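Local coordinates for uncharacterized protein BF1531 (Bacteroides fragilis, PDB 3SLR) that is of unknown function but binds magnesium and may hydrolyse ester bonds, the chain being its N-terminal part with an FkbH-type domain and a phosphatase domain, at residues S146-Y149 with Q150-L154; S188-Y191 with V192-I196; I197-L200 with D201-P204; I206-R209 with T210-I214. One frame throughout, in Å; residues are numbered along the deposited sequence.

All four interactions are local, each one continuous stretch in the FkbH-type N-terminal domain, so none closes a long loop; they follow one another along the chain without nesting or crossing. Interaction 1 forms the start of helix 147-164 and stands apart, its centre about 25 Å from those of the others. Beyond strand 168-171, interaction 2 covers helix 188-194 and its exit. Interaction 3 follows in the loop into helix 203-217, joined to interaction 2 by Tyr191 CD1, 3.6 Å from Ile197 CD1. Interaction 4 lies further along that helix, and Leu198 CD1 meets Ile206 CG1 at 4.0 Å. Residues 188-214 thus run from the surface to near the chain's centre.

Interaction 1: S146-Y149 with Q150-L154; sequences SFTY and QLTKL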
# COMPACT_ATOMS: atom_id res chain seq x y z
N SER A 146 -10.08 23.89 -15.89
CA SER A 146 -8.63 23.71 -15.70
C SER A 146 -8.31 22.24 -15.46
O SER A 146 -9.17 21.48 -15.00
CB SER A 146 -8.10 24.55 -14.54
OG SER A 146 -8.47 24.01 -13.28
N PHE A 147 -7.08 21.84 -15.78
CA PHE A 147 -6.69 20.44 -15.57
C PHE A 147 -6.69 20.11 -14.09
O PHE A 147 -7.09 19.02 -13.70
CB PHE A 147 -5.32 20.13 -16.19
CG PHE A 147 -4.99 18.65 -16.20
CD1 PHE A 147 -5.62 17.79 -17.09
CD2 PHE A 147 -4.06 18.12 -15.32
CE1 PHE A 147 -5.32 16.43 -17.11
CE2 PHE A 147 -3.75 16.76 -15.33
CZ PHE A 147 -4.38 15.92 -16.23
N THR A 148 -6.23 21.04 -13.27
CA THR A 148 -6.19 20.82 -11.82
C THR A 148 -7.58 20.58 -11.23
O THR A 148 -7.77 19.65 -10.44
CB THR A 148 -5.48 21.97 -11.11
OG1 THR A 148 -4.06 21.81 -11.28
CG2 THR A 148 -5.80 21.97 -9.62
N TYR A 149 -8.55 21.39 -11.64
CA TYR A 149 -9.93 21.16 -11.19
C TYR A 149 -10.49 19.81 -11.68
O TYR A 149 -11.02 19.04 -10.88
CB TYR A 149 -10.87 22.31 -11.57
CG TYR A 149 -12.23 22.11 -10.95
CD1 TYR A 149 -12.47 22.51 -9.64
CD2 TYR A 149 -13.25 21.47 -11.64
CE1 TYR A 149 -13.71 22.31 -9.05
CE2 TYR A 149 -14.50 21.29 -11.06
CZ TYR A 149 -14.73 21.71 -9.77
OH TYR A 149 -15.96 21.51 -9.17
N GLN A 150 -10.37 19.54 -12.97
CA GLN A 150 -10.90 18.30 -13.54
C GLN A 150 -10.28 17.07 -12.89
O GLN A 150 -10.97 16.08 -12.62
CB GLN A 150 -10.73 18.28 -15.05
CG GLN A 150 -11.65 19.28 -15.74
CD GLN A 150 -13.12 18.89 -15.55
OE1 GLN A 150 -13.49 17.73 -15.74
NE2 GLN A 150 -13.94 19.86 -15.17
N LEU A 151 -8.98 17.12 -12.63
CA LEU A 151 -8.31 15.96 -12.02
C LEU A 151 -8.75 15.73 -10.57
O LEU A 151 -8.93 14.60 -10.14
CB LEU A 151 -6.79 16.10 -12.09
CG LEU A 151 -6.12 14.73 -12.05
CD1 LEU A 151 -6.48 14.00 -13.33
CD2 LEU A 151 -4.61 14.83 -11.93
N THR A 152 -8.93 16.81 -9.83
CA THR A 152 -9.39 16.74 -8.45
C THR A 152 -10.81 16.17 -8.37
O THR A 152 -11.11 15.31 -7.54
CB THR A 152 -9.32 18.13 -7.80
OG1 THR A 152 -7.99 18.63 -7.92
CG2 THR A 152 -9.72 18.07 -6.31
N LYS A 153 -11.68 16.65 -9.26
CA LYS A 153 -13.02 16.09 -9.40
C LYS A 153 -12.95 14.60 -9.76
O LYS A 153 -13.62 13.76 -9.14
CB LYS A 153 -13.80 16.85 -10.49
CG LYS A 153 -15.13 16.22 -10.88
CD LYS A 153 -15.86 17.08 -11.92
CE LYS A 153 -17.08 16.36 -12.50
NZ LYS A 153 -17.81 17.22 -13.48
N LEU A 154 -12.15 14.27 -10.77
CA LEU A 154 -12.00 12.88 -11.21
C LEU A 154 -11.59 11.94 -10.07
O LEU A 154 -12.19 10.89 -9.88
CB LEU A 154 -11.01 12.79 -12.37
CG LEU A 154 -10.66 11.42 -12.96
CD1 LEU A 154 -11.90 10.68 -13.43
CD2 LEU A 154 -9.68 11.60 -14.10
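Gln150 N donates to Ser146 O over 3.1 Å and closes the first turn of helix 147-164, whose N-cap is Ser146, in the FkbH-type α/β domain. The Ser146 hydroxyl makes the capping bond: OG accepts from Tyr149 N at 3.1 Å, with 162° at the hydrogen. Along one side of the helix Phe147 and Leu151 lie side by side and point the same way, with Phe147 CE2 4.0 Å from Leu151 CD2. The ring reaches this place because CG of Phe147 stands opposite the backbone N (chi1 -170°). Gln150 bends at its second torsion, and its NE2 comes to the edge of the Tyr149 ring, in the ring plane and 3.9 Å from CD2; amide and ring planes are 55° apart.

Both ends of that amide are fixed, OE1 by Ala105 N and NE2 by Gln144 O, while Ser146 OG is also hydrogen-bonded to Ala140 O and Val143 O, which must share its one proton. Phe147 meets His93 edge-to-face and, with Leu151, packs against helix 86-94. The extended Lys153 reaches Asp106 in a salt bridge, and Thr148 OG1 is bonded to Glu130 OE2. The carbonyl oxygen of Thr148 is gripped twice by the residue one turn on: Thr152 OG1 at 2.7 Å and Thr152 N at 3.1 Å approach Thr148 O from opposite faces of the carbonyl plane.

Interaction 2: S188-Y191 with V192-I196; sequences SSVY and VNTEI
Val192 N bonds to Ser188 O at 2.9 Å in regular helical fashion, but the next turn loses its regularity, its bonds to Val190 O and Tyr191 O through Asn193 N and Thr194 N being weak, until Glu195 leaves helical geometry with a positive phi of 70°. Glu195 N still donates to Tyr191 O, at 2.9 Å. Thr194 adds side-chain bonds where the backbone pattern weakens. Its OG1 sits between backbone N and carbonyl carbon (chi1 70°), where it donates to Val190 O at 2.7 Å from above the carbonyl plane and accepts from Ile196 N at 3.1 Å. The second bond makes an ST turn, at the point where the chain leaves the helix. Val190 CG1 rests on this turn, 3.3 Å from Thr194 OG1 and 4.0 Å from Ile196 CB.

Tyr191 and Glu195 run side by side in the same direction, ring and carboxylate planes 59° apart, with CE1 of Tyr191 3.4 Å from OE2 of Glu195. Ile196 O lies at the edge of the tyrosine ring, in its plane, and also receives a CA-H...O contact from Tyr191. Outside the turn, Lys88 of helix 86-94 binds both Tyr191 OH and Glu195 OE2, and Tyr58 OH takes Glu195 OE1. Backbone bonds between Glu195 and Ala32 join this surface turn to the loop that follows strand 22-29, while the Tyr191 ring meets His87 of helix 86-94.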
# COMPACT_ATOMS: atom_id res chain seq x y z
N SER A 188 11.81 11.63 -17.25
CA SER A 188 11.53 12.25 -18.53
C SER A 188 12.32 11.65 -19.69
O SER A 188 11.78 11.38 -20.75
CB SER A 188 11.80 13.75 -18.46
OG SER A 188 11.54 14.33 -19.72
N SER A 189 13.62 11.44 -19.48
CA SER A 189 14.49 10.99 -20.55
C SER A 189 14.07 9.62 -21.07
O SER A 189 14.04 9.38 -22.27
CB SER A 189 15.94 10.96 -20.05
OG SER A 189 16.83 10.74 -21.13
N VAL A 190 13.76 8.72 -20.14
CA VAL A 190 13.28 7.39 -20.51
C VAL A 190 11.92 7.48 -21.22
O VAL A 190 11.72 6.85 -22.26
CB VAL A 190 13.15 6.49 -19.26
CG1 VAL A 190 12.35 5.25 -19.59
CG2 VAL A 190 14.54 6.13 -18.74
N TYR A 191 11.01 8.28 -20.68
CA TYR A 191 9.68 8.43 -21.29
C TYR A 191 9.77 8.95 -22.72
O TYR A 191 9.09 8.46 -23.62
CB TYR A 191 8.78 9.34 -20.45
CG TYR A 191 7.56 9.81 -21.22
CD1 TYR A 191 6.50 8.94 -21.46
CD2 TYR A 191 7.47 11.11 -21.70
CE1 TYR A 191 5.38 9.36 -22.17
CE2 TYR A 191 6.36 11.54 -22.42
CZ TYR A 191 5.32 10.67 -22.64
OH TYR A 191 4.22 11.09 -23.34
N VAL A 192 10.61 9.95 -22.93
CA VAL A 192 10.76 10.52 -24.27
C VAL A 192 11.16 9.43 -25.27
O VAL A 192 10.64 9.38 -26.40
CB VAL A 192 11.77 11.69 -24.24
CG1 VAL A 192 12.24 12.03 -25.64
CG2 VAL A 192 11.13 12.90 -23.57
N ASN A 193 12.04 8.54 -24.85
CA ASN A 193 12.60 7.55 -25.78
C ASN A 193 11.92 6.19 -25.79
O ASN A 193 12.19 5.37 -26.68
CB ASN A 193 14.10 7.39 -25.49
CG ASN A 193 14.87 8.66 -25.75
OD1 ASN A 193 15.59 9.15 -24.88
ND2 ASN A 193 14.71 9.22 -26.95
N THR A 194 11.03 5.94 -24.83
CA THR A 194 10.46 4.60 -24.70
C THR A 194 8.96 4.57 -24.41
O THR A 194 8.34 3.50 -24.49
CB THR A 194 11.14 3.80 -23.59
OG1 THR A 194 10.79 4.34 -22.31
CG2 THR A 194 12.66 3.81 -23.77
N GLU A 195 8.39 5.72 -24.07
CA GLU A 195 6.98 5.80 -23.68
C GLU A 195 6.72 5.13 -22.31
O GLU A 195 5.58 4.95 -21.90
CB GLU A 195 6.07 5.21 -24.75
CG GLU A 195 5.60 6.20 -25.78
CD GLU A 195 4.59 7.18 -25.21
OE1 GLU A 195 3.60 6.72 -24.59
OE2 GLU A 195 4.77 8.40 -25.38
N ILE A 196 7.79 4.79 -21.60
CA ILE A 196 7.64 4.27 -20.25
C ILE A 196 7.52 5.43 -19.27
O ILE A 196 8.39 6.30 -19.22
CB ILE A 196 8.83 3.38 -19.85
CG1 ILE A 196 8.96 2.20 -20.82
CG2 ILE A 196 8.66 2.86 -18.41
CD1 ILE A 196 10.14 1.29 -20.52

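Interaction 3: I197-L200 with D201-P204; sequences ILSL and DALP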
# COMPACT_ATOMS: atom_id res chain seq x y z
N ILE A 197 6.44 5.45 -18.49
CA ILE A 197 6.08 6.62 -17.69
C ILE A 197 6.52 6.49 -16.24
O ILE A 197 6.55 7.48 -15.51
CB ILE A 197 4.55 6.91 -17.75
CG1 ILE A 197 4.26 8.37 -17.39
CG2 ILE A 197 3.77 5.95 -16.87
CD1 ILE A 197 4.37 9.29 -18.59
N LEU A 198 6.86 5.28 -15.81
CA LEU A 198 7.36 5.06 -14.46
C LEU A 198 8.87 4.85 -14.46
O LEU A 198 9.40 4.16 -15.32
CB LEU A 198 6.68 3.85 -13.81
CG LEU A 198 5.17 3.97 -13.55
CD1 LEU A 198 4.58 2.60 -13.19
CD2 LEU A 198 4.91 4.97 -12.44
N SER A 199 9.56 5.44 -13.49
CA SER A 199 11.00 5.26 -13.39
C SER A 199 11.35 3.84 -12.93
O SER A 199 10.51 3.13 -12.38
CB SER A 199 11.60 6.28 -12.42
OG SER A 199 11.18 5.98 -11.10
N LEU A 200 12.60 3.45 -13.15
CA LEU A 200 13.05 2.11 -12.80
C LEU A 200 12.83 1.82 -11.32
O LEU A 200 12.48 0.69 -10.95
CB LEU A 200 14.54 1.95 -13.14
CG LEU A 200 15.17 0.59 -12.82
CD1 LEU A 200 14.40 -0.54 -13.47
CD2 LEU A 200 16.63 0.56 -13.25
N ASP A 201 13.02 2.83 -10.49
CA ASP A 201 12.90 2.63 -9.05
C ASP A 201 11.45 2.72 -8.58
O ASP A 201 11.12 2.23 -7.50
CB ASP A 201 13.80 3.61 -8.30
CG ASP A 201 15.27 3.31 -8.52
OD1 ASP A 201 15.66 2.13 -8.39
OD2 ASP A 201 16.03 4.25 -8.83
N ALA A 202 10.60 3.31 -9.40
CA ALA A 202 9.17 3.37 -9.09
C ALA A 202 8.47 2.07 -9.43
O ALA A 202 7.47 1.72 -8.80
CB ALA A 202 8.52 4.52 -9.83
N LEU A 203 8.98 1.36 -10.44
CA LEU A 203 8.31 0.15 -10.92
C LEU A 203 8.01 -0.89 -9.83
O LEU A 203 6.87 -1.35 -9.74
CB LEU A 203 9.09 -0.49 -12.09
CG LEU A 203 8.89 0.12 -13.48
CD1 LEU A 203 10.02 -0.32 -14.40
CD2 LEU A 203 7.53 -0.27 -14.06
N PRO A 204 9.00 -1.24 -8.99
CA PRO A 204 8.73 -2.24 -7.94
C PRO A 204 7.78 -1.73 -6.87
O PRO A 204 7.13 -2.53 -6.20
CB PRO A 204 10.10 -2.49 -7.31
CG PRO A 204 11.09 -1.85 -8.19
CD PRO A 204 10.41 -0.82 -9.02
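Leu198 projects toward the turn formed by Ala202 and Leu203, at the loop-to-helix junction that starts helix 203-217 of the FkbH-type α/β domain. Two contacts define the fit: Leu198 CB faces the small methyl of Ala202 at 4.4 Å, and farther out Leu198 CD1 meets Leu203 CD2 at 4.2 Å. The stem of Leu198 thus lies beside the Ala202 methyl while CD1 reaches on to Leu203. A second bump from the same segment, 197-200, is the Ser199 carbonyl, whose oxygen pushes in between the next two side chains, 3.5 Å from Ala202 CB and 3.6 Å from Leu203 CG. Leu203 N bonds to this oxygen at 3.0 Å.

Pro204 brings no N-H to the turn, and its CD lies 3.2 Å from Leu200 O. Leu200 CD1 and Leu203 CD1 touch only loosely, at 4.5 Å. Around the junction, Leu198 packs on Phe83 of strand 79-83, Ala202 on Met185, and Leu200 and Pro204 on Phe6 and Leu9 of helix 6-12. Ser199 OG is bonded to Phe184 O as well. That hydroxyl, folded back over its own backbone (chi1 69°), accepts from Ala202 N at 3.2 Å with 135° at the hydrogen, while the same N-H makes a weak bond to Ser199 O.

Interaction 4: I206-R209 with T210-I214; sequences ISSR and TIDII
The guanidinium of Arg209 and the carboxylate of Asp212 lie with their planes 22° apart, and the two side chains cross at a slant. Their charges stay beyond salt-bridge range, with Arg209 NE 4.4 Å from Asp212 OD2; the bends at chi2 and chi3 of Arg209 bring its CD, rather than the charged end, to 3.7 Å from Asp212 OD2. Ser208 O sits under one face of the Asp212 carboxylate, 3.0 Å from CG. This pairing of acceptors is probably eased by Arg47, which makes a salt bridge to Asp212 OD1 and a weak bond to Ser208 O. Asn371 ND2 holds OD2, and a water bonds Ser208 OG at 2.7 Å.

All this belongs to the middle of helix 203-217, packed between helix 34-46, helix 173-180 and strand 122-126 of the α/β domain. On its buried side Thr210 turns its hydroxyl back beside its own N (chi1 -57°), and OG1 at 2.7 Å and N at 2.9 Å reach Ile206 O from opposite faces of the carbonyl plane, OG1 well above it and N only tilted from it. Tyr126 OH also bonds to Thr210 OG1. Ile211 CG1 lies against Ser207 O at 3.4 Å.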
# COMPACT_ATOMS: atom_id res chain seq x y z
N ILE A 206 5.10 0.19 -7.50
CA ILE A 206 3.78 -0.01 -8.07
C ILE A 206 3.39 -1.50 -8.18
O ILE A 206 2.25 -1.86 -7.90
CB ILE A 206 3.63 0.71 -9.44
CG1 ILE A 206 3.84 2.22 -9.28
CG2 ILE A 206 2.27 0.41 -10.05
CD1 ILE A 206 3.25 2.79 -8.01
N SER A 207 4.33 -2.36 -8.55
CA SER A 207 4.00 -3.78 -8.63
C SER A 207 3.64 -4.32 -7.24
O SER A 207 2.70 -5.10 -7.10
CB SER A 207 5.12 -4.62 -9.28
OG SER A 207 6.37 -4.46 -8.62
N SER A 208 4.37 -3.89 -6.23
CA SER A 208 4.12 -4.38 -4.88
C SER A 208 2.72 -3.95 -4.42
O SER A 208 1.96 -4.74 -3.89
CB SER A 208 5.21 -3.91 -3.91
OG SER A 208 5.00 -4.46 -2.62
N ARG A 209 2.40 -2.68 -4.65
CA ARG A 209 1.09 -2.15 -4.27
C ARG A 209 -0.06 -2.75 -5.08
O ARG A 209 -1.21 -2.78 -4.62
CB ARG A 209 1.08 -0.62 -4.41
CG ARG A 209 1.96 0.10 -3.38
CD ARG A 209 1.37 0.02 -1.98
NE ARG A 209 0.04 0.63 -1.94
CZ ARG A 209 -0.24 1.82 -1.41
NH1 ARG A 209 0.72 2.54 -0.82
NH2 ARG A 209 -1.48 2.28 -1.45
N THR A 210 0.24 -3.21 -6.29
CA THR A 210 -0.77 -3.86 -7.13
C THR A 210 -1.02 -5.27 -6.61
O THR A 210 -2.16 -5.70 -6.44
CB THR A 210 -0.32 -3.90 -8.59
OG1 THR A 210 -0.08 -2.56 -9.02
CG2 THR A 210 -1.39 -4.53 -9.48
N ILE A 211 0.06 -5.99 -6.34
CA ILE A 211 -0.07 -7.35 -5.83
C ILE A 211 -0.67 -7.35 -4.42
O ILE A 211 -1.39 -8.29 -4.07
CB ILE A 211 1.26 -8.14 -5.89
CG1 ILE A 211 1.70 -8.36 -7.35
CG2 ILE A 211 1.12 -9.49 -5.16
CD1 ILE A 211 0.67 -9.08 -8.26
N ASP A 212 -0.41 -6.31 -3.62
CA ASP A 212 -1.01 -6.24 -2.28
C ASP A 212 -2.52 -6.37 -2.40
O ASP A 212 -3.17 -7.00 -1.57
CB ASP A 212 -0.72 -4.90 -1.57
CG ASP A 212 0.75 -4.72 -1.17
OD1 ASP A 212 1.49 -5.72 -1.04
OD2 ASP A 212 1.15 -3.54 -0.97
N ILE A 213 -3.08 -5.74 -3.43
CA ILE A 213 -4.54 -5.73 -3.61
C ILE A 213 -5.02 -7.12 -4.03
O ILE A 213 -5.95 -7.65 -3.45
CB ILE A 213 -4.99 -4.68 -4.64
CG1 ILE A 213 -4.74 -3.26 -4.09
CG2 ILE A 213 -6.46 -4.86 -4.98
CD1 ILE A 213 -4.82 -2.14 -5.17
N ILE A 214 -4.38 -7.68 -5.04
CA ILE A 214 -4.72 -9.03 -5.49
C ILE A 214 -4.65 -10.03 -4.33
O ILE A 214 -5.60 -10.79 -4.12
CB ILE A 214 -3.82 -9.45 -6.65
CG1 ILE A 214 -4.13 -8.58 -7.86
CG2 ILE A 214 -4.01 -10.94 -6.96
CD1 ILE A 214 -3.37 -8.94 -9.11
O HOH W 1 3.51 -2.96 -0.93